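Local coordinates for dITP/XTP pyrophosphatase (Coxiella burnetii, PDB 3TQU), which probably hydrolyses non-canonical purine nucleoside triphosphates such as XTP, dITP and ITP to monophosphates and diphosphate, clearing them from the nucleotide pool, at residues S115-L127 against L137-R149. Sequence-based numbering, arbitrary orientation.
Sequences SDRSASFHCVIAL and LICHGVWEGEIAR
His122 and His140 meet edge to edge on one face of an antiparallel beta hairpin: His122 ND1 and His140 NE2 lie 3.0 Å apart in a nearly straight hydrogen bond (169°) whose donor either ring could be. The two rings meet at their rims, planes 50° apart, and neither lies over the other's face. His140 reaches its diagonal neighbour because CG swings anti to the backbone N (chi1 -174°), which also lays one ring face against Val124; CG2 of that valine sits 4.0 Å from the His140 ring centroid, a CH-pi contact. On the reverse face Phe121 and Trp143, a hydrogen-bonded pair, run side by side, with Phe121 CD2 3.9 Å from Trp143 CE3. At the open end Arg117 grips one carbonyl side-on, NE lying 3.0 Å and NH2 3.2 Å from Ile147 O, while its guanidinium lies nearly flat on that of Arg149. Paired N-H...O bonds from Ala119-Gly145 to Leu127-Leu137 establish the register. Strand 118-128 also pairs with strand 68-77, where Thr76 OG1 bonds His122 NE2. Helix 49-64 covers Val124 and Ala126; on the Phe121 and Trp143 face helix 185-199 packs against Cys123, Ile125 and Cys139, and its His185, a predicted substrate-binding residue, stacks on Phe121.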
# COMPACT_ATOMS: atom_id res chain seq x y z
N SER A 115 28.63 0.42 -11.66
CA SER A 115 29.28 -0.07 -10.45
C SER A 115 28.30 -0.42 -9.34
O SER A 115 28.62 -1.19 -8.43
CB SER A 115 30.31 0.94 -9.95
OG SER A 115 29.70 2.19 -9.67
N ASP A 116 27.11 0.16 -9.40
CA ASP A 116 26.10 -0.06 -8.36
C ASP A 116 25.41 -1.41 -8.55
O ASP A 116 24.66 -1.61 -9.50
CB ASP A 116 25.06 1.06 -8.37
CG ASP A 116 24.19 1.05 -7.13
OD1 ASP A 116 24.28 0.08 -6.36
OD2 ASP A 116 23.42 2.01 -6.93
N ARG A 117 25.67 -2.33 -7.62
CA ARG A 117 25.05 -3.66 -7.66
C ARG A 117 23.89 -3.73 -6.67
O ARG A 117 23.38 -4.82 -6.39
CB ARG A 117 26.08 -4.74 -7.32
CG ARG A 117 27.40 -4.63 -8.07
CD ARG A 117 27.32 -5.23 -9.47
NE ARG A 117 27.08 -6.68 -9.44
CZ ARG A 117 27.05 -7.45 -10.52
NH1 ARG A 117 27.25 -6.92 -11.72
NH2 ARG A 117 26.83 -8.75 -10.41
N SER A 118 23.48 -2.59 -6.14
CA SER A 118 22.44 -2.54 -5.12
C SER A 118 21.13 -3.14 -5.62
O SER A 118 20.76 -2.95 -6.78
CB SER A 118 22.20 -1.10 -4.65
OG SER A 118 23.35 -0.59 -4.00
N ALA A 119 20.45 -3.87 -4.74
CA ALA A 119 19.19 -4.51 -5.08
C ALA A 119 18.37 -4.74 -3.83
O ALA A 119 18.88 -4.68 -2.72
CB ALA A 119 19.44 -5.82 -5.81
N SER A 120 17.08 -5.00 -4.02
CA SER A 120 16.19 -5.27 -2.90
C SER A 120 15.13 -6.29 -3.30
O SER A 120 14.66 -6.28 -4.44
CB SER A 120 15.51 -3.99 -2.43
OG SER A 120 16.46 -2.99 -2.12
N PHE A 121 14.79 -7.17 -2.37
CA PHE A 121 13.62 -8.03 -2.51
C PHE A 121 12.45 -7.33 -1.83
O PHE A 121 12.61 -6.75 -0.76
CB PHE A 121 13.84 -9.37 -1.82
CG PHE A 121 14.40 -10.44 -2.71
CD1 PHE A 121 13.71 -10.84 -3.85
CD2 PHE A 121 15.58 -11.08 -2.40
CE1 PHE A 121 14.21 -11.83 -4.67
CE2 PHE A 121 16.09 -12.08 -3.21
CZ PHE A 121 15.40 -12.45 -4.35
N HIS A 122 11.27 -7.40 -2.45
CA HIS A 122 10.07 -6.80 -1.88
C HIS A 122 8.97 -7.83 -1.74
O HIS A 122 8.77 -8.66 -2.63
CB HIS A 122 9.57 -5.65 -2.76
CG HIS A 122 10.52 -4.51 -2.87
ND1 HIS A 122 10.38 -3.35 -2.12
CD2 HIS A 122 11.63 -4.34 -3.62
CE1 HIS A 122 11.36 -2.52 -2.42
NE2 HIS A 122 12.14 -3.09 -3.33
N CYS A 123 8.25 -7.77 -0.63
CA CYS A 123 7.04 -8.55 -0.46
C CYS A 123 5.92 -7.65 0.03
O CYS A 123 6.02 -7.04 1.09
CB CYS A 123 7.24 -9.70 0.53
SG CYS A 123 5.72 -10.61 0.88
N VAL A 124 4.85 -7.57 -0.75
CA VAL A 124 3.70 -6.75 -0.37
C VAL A 124 2.50 -7.65 -0.18
O VAL A 124 2.09 -8.36 -1.10
CB VAL A 124 3.38 -5.68 -1.42
CG1 VAL A 124 2.19 -4.82 -0.97
CG2 VAL A 124 4.60 -4.80 -1.68
N ILE A 125 1.95 -7.63 1.03
CA ILE A 125 0.77 -8.41 1.37
C ILE A 125 -0.43 -7.48 1.46
O ILE A 125 -0.35 -6.40 2.04
CB ILE A 125 0.97 -9.12 2.73
CG1 ILE A 125 2.11 -10.13 2.63
CG2 ILE A 125 -0.32 -9.80 3.18
CD1 ILE A 125 2.46 -10.81 3.94
N ALA A 126 -1.54 -7.90 0.86
CA ALA A 126 -2.78 -7.15 0.98
C ALA A 126 -3.84 -8.05 1.59
O ALA A 126 -4.05 -9.18 1.15
CB ALA A 126 -3.24 -6.63 -0.38
N LEU A 127 -4.50 -7.54 2.63
CA LEU A 127 -5.62 -8.24 3.25
C LEU A 127 -6.89 -7.42 3.09
O LEU A 127 -6.98 -6.29 3.58
CB LEU A 127 -5.33 -8.47 4.74
CG LEU A 127 -6.46 -9.10 5.55
CD1 LEU A 127 -6.94 -10.38 4.90
CD2 LEU A 127 -6.03 -9.34 7.00
N LEU A 137 -5.50 -3.81 4.51
CA LEU A 137 -4.25 -3.80 5.24
C LEU A 137 -3.13 -4.06 4.25
O LEU A 137 -3.18 -5.03 3.49
CB LEU A 137 -4.25 -4.89 6.31
CG LEU A 137 -2.93 -5.10 7.06
CD1 LEU A 137 -2.54 -3.83 7.81
CD2 LEU A 137 -3.06 -6.27 8.02
N ILE A 138 -2.12 -3.19 4.24
CA ILE A 138 -0.97 -3.38 3.37
C ILE A 138 0.29 -3.56 4.21
O ILE A 138 0.63 -2.69 5.01
CB ILE A 138 -0.77 -2.17 2.43
CG1 ILE A 138 -2.03 -1.91 1.60
CG2 ILE A 138 0.44 -2.39 1.53
CD1 ILE A 138 -2.43 -3.07 0.70
N CYS A 139 0.96 -4.69 4.03
CA CYS A 139 2.23 -4.94 4.71
C CYS A 139 3.33 -5.00 3.67
O CYS A 139 3.26 -5.78 2.72
CB CYS A 139 2.17 -6.26 5.48
SG CYS A 139 0.88 -6.30 6.75
N HIS A 140 4.36 -4.18 3.84
CA HIS A 140 5.43 -4.10 2.85
C HIS A 140 6.79 -4.44 3.45
O HIS A 140 7.37 -3.65 4.19
CB HIS A 140 5.45 -2.71 2.21
CG HIS A 140 6.42 -2.58 1.08
ND1 HIS A 140 6.45 -1.47 0.25
CD2 HIS A 140 7.38 -3.42 0.62
CE1 HIS A 140 7.40 -1.63 -0.65
NE2 HIS A 140 7.98 -2.81 -0.45
N GLY A 141 7.30 -5.62 3.10
CA GLY A 141 8.60 -6.07 3.57
C GLY A 141 9.68 -5.79 2.55
O GLY A 141 9.50 -6.03 1.35
N VAL A 142 10.81 -5.27 3.02
CA VAL A 142 11.93 -4.94 2.15
C VAL A 142 13.23 -5.54 2.65
O VAL A 142 13.58 -5.40 3.82
CB VAL A 142 12.10 -3.41 2.00
CG1 VAL A 142 13.31 -3.09 1.13
CG2 VAL A 142 10.84 -2.79 1.41
N TRP A 143 13.94 -6.21 1.76
CA TRP A 143 15.20 -6.85 2.10
C TRP A 143 16.29 -6.32 1.17
O TRP A 143 16.29 -6.60 -0.03
CB TRP A 143 15.06 -8.37 1.94
CG TRP A 143 16.12 -9.18 2.59
CD1 TRP A 143 16.99 -8.77 3.57
CD2 TRP A 143 16.44 -10.56 2.33
NE1 TRP A 143 17.83 -9.81 3.92
CE2 TRP A 143 17.51 -10.91 3.17
CE3 TRP A 143 15.92 -11.52 1.45
CZ2 TRP A 143 18.07 -12.19 3.17
CZ3 TRP A 143 16.48 -12.79 1.45
CH2 TRP A 143 17.54 -13.11 2.31
N GLU A 144 17.21 -5.54 1.72
CA GLU A 144 18.27 -4.90 0.93
C GLU A 144 19.54 -5.76 0.82
O GLU A 144 19.99 -6.34 1.81
CB GLU A 144 18.64 -3.54 1.52
CG GLU A 144 17.46 -2.59 1.67
CD GLU A 144 17.85 -1.26 2.28
OE1 GLU A 144 19.06 -1.06 2.54
OE2 GLU A 144 16.96 -0.41 2.51
N GLY A 145 20.10 -5.84 -0.38
CA GLY A 145 21.33 -6.57 -0.59
C GLY A 145 22.07 -6.13 -1.84
O GLY A 145 21.93 -4.99 -2.28
N GLU A 146 22.85 -7.04 -2.41
CA GLU A 146 23.62 -6.76 -3.61
C GLU A 146 23.56 -7.95 -4.55
O GLU A 146 23.41 -9.09 -4.10
CB GLU A 146 25.08 -6.48 -3.26
CG GLU A 146 25.29 -5.32 -2.30
CD GLU A 146 26.74 -5.16 -1.89
OE1 GLU A 146 27.58 -5.97 -2.35
OE2 GLU A 146 27.04 -4.24 -1.11
N ILE A 147 23.66 -7.70 -5.85
CA ILE A 147 23.69 -8.78 -6.83
C ILE A 147 25.12 -9.29 -7.00
O ILE A 147 26.03 -8.54 -7.33
CB ILE A 147 23.15 -8.32 -8.19
CG1 ILE A 147 21.76 -7.71 -8.04
CG2 ILE A 147 23.11 -9.49 -9.17
CD1 ILE A 147 20.72 -8.68 -7.48
N ALA A 148 25.31 -10.59 -6.77
CA ALA A 148 26.63 -11.19 -6.88
C ALA A 148 27.05 -11.31 -8.34
O ALA A 148 26.24 -11.14 -9.25
CB ALA A 148 26.64 -12.55 -6.20
N ARG A 149 28.33 -11.61 -8.55
CA ARG A 149 28.89 -11.74 -9.89
C ARG A 149 28.54 -13.10 -10.48
O ARG A 149 28.42 -13.25 -11.69
CB ARG A 149 30.41 -11.55 -9.86
CG ARG A 149 30.87 -10.24 -9.24
CD ARG A 149 30.80 -9.09 -10.23
NE ARG A 149 31.20 -7.82 -9.62
CZ ARG A 149 31.33 -6.68 -10.29
NH1 ARG A 149 31.10 -6.64 -11.60
NH2 ARG A 149 31.70 -5.57 -9.65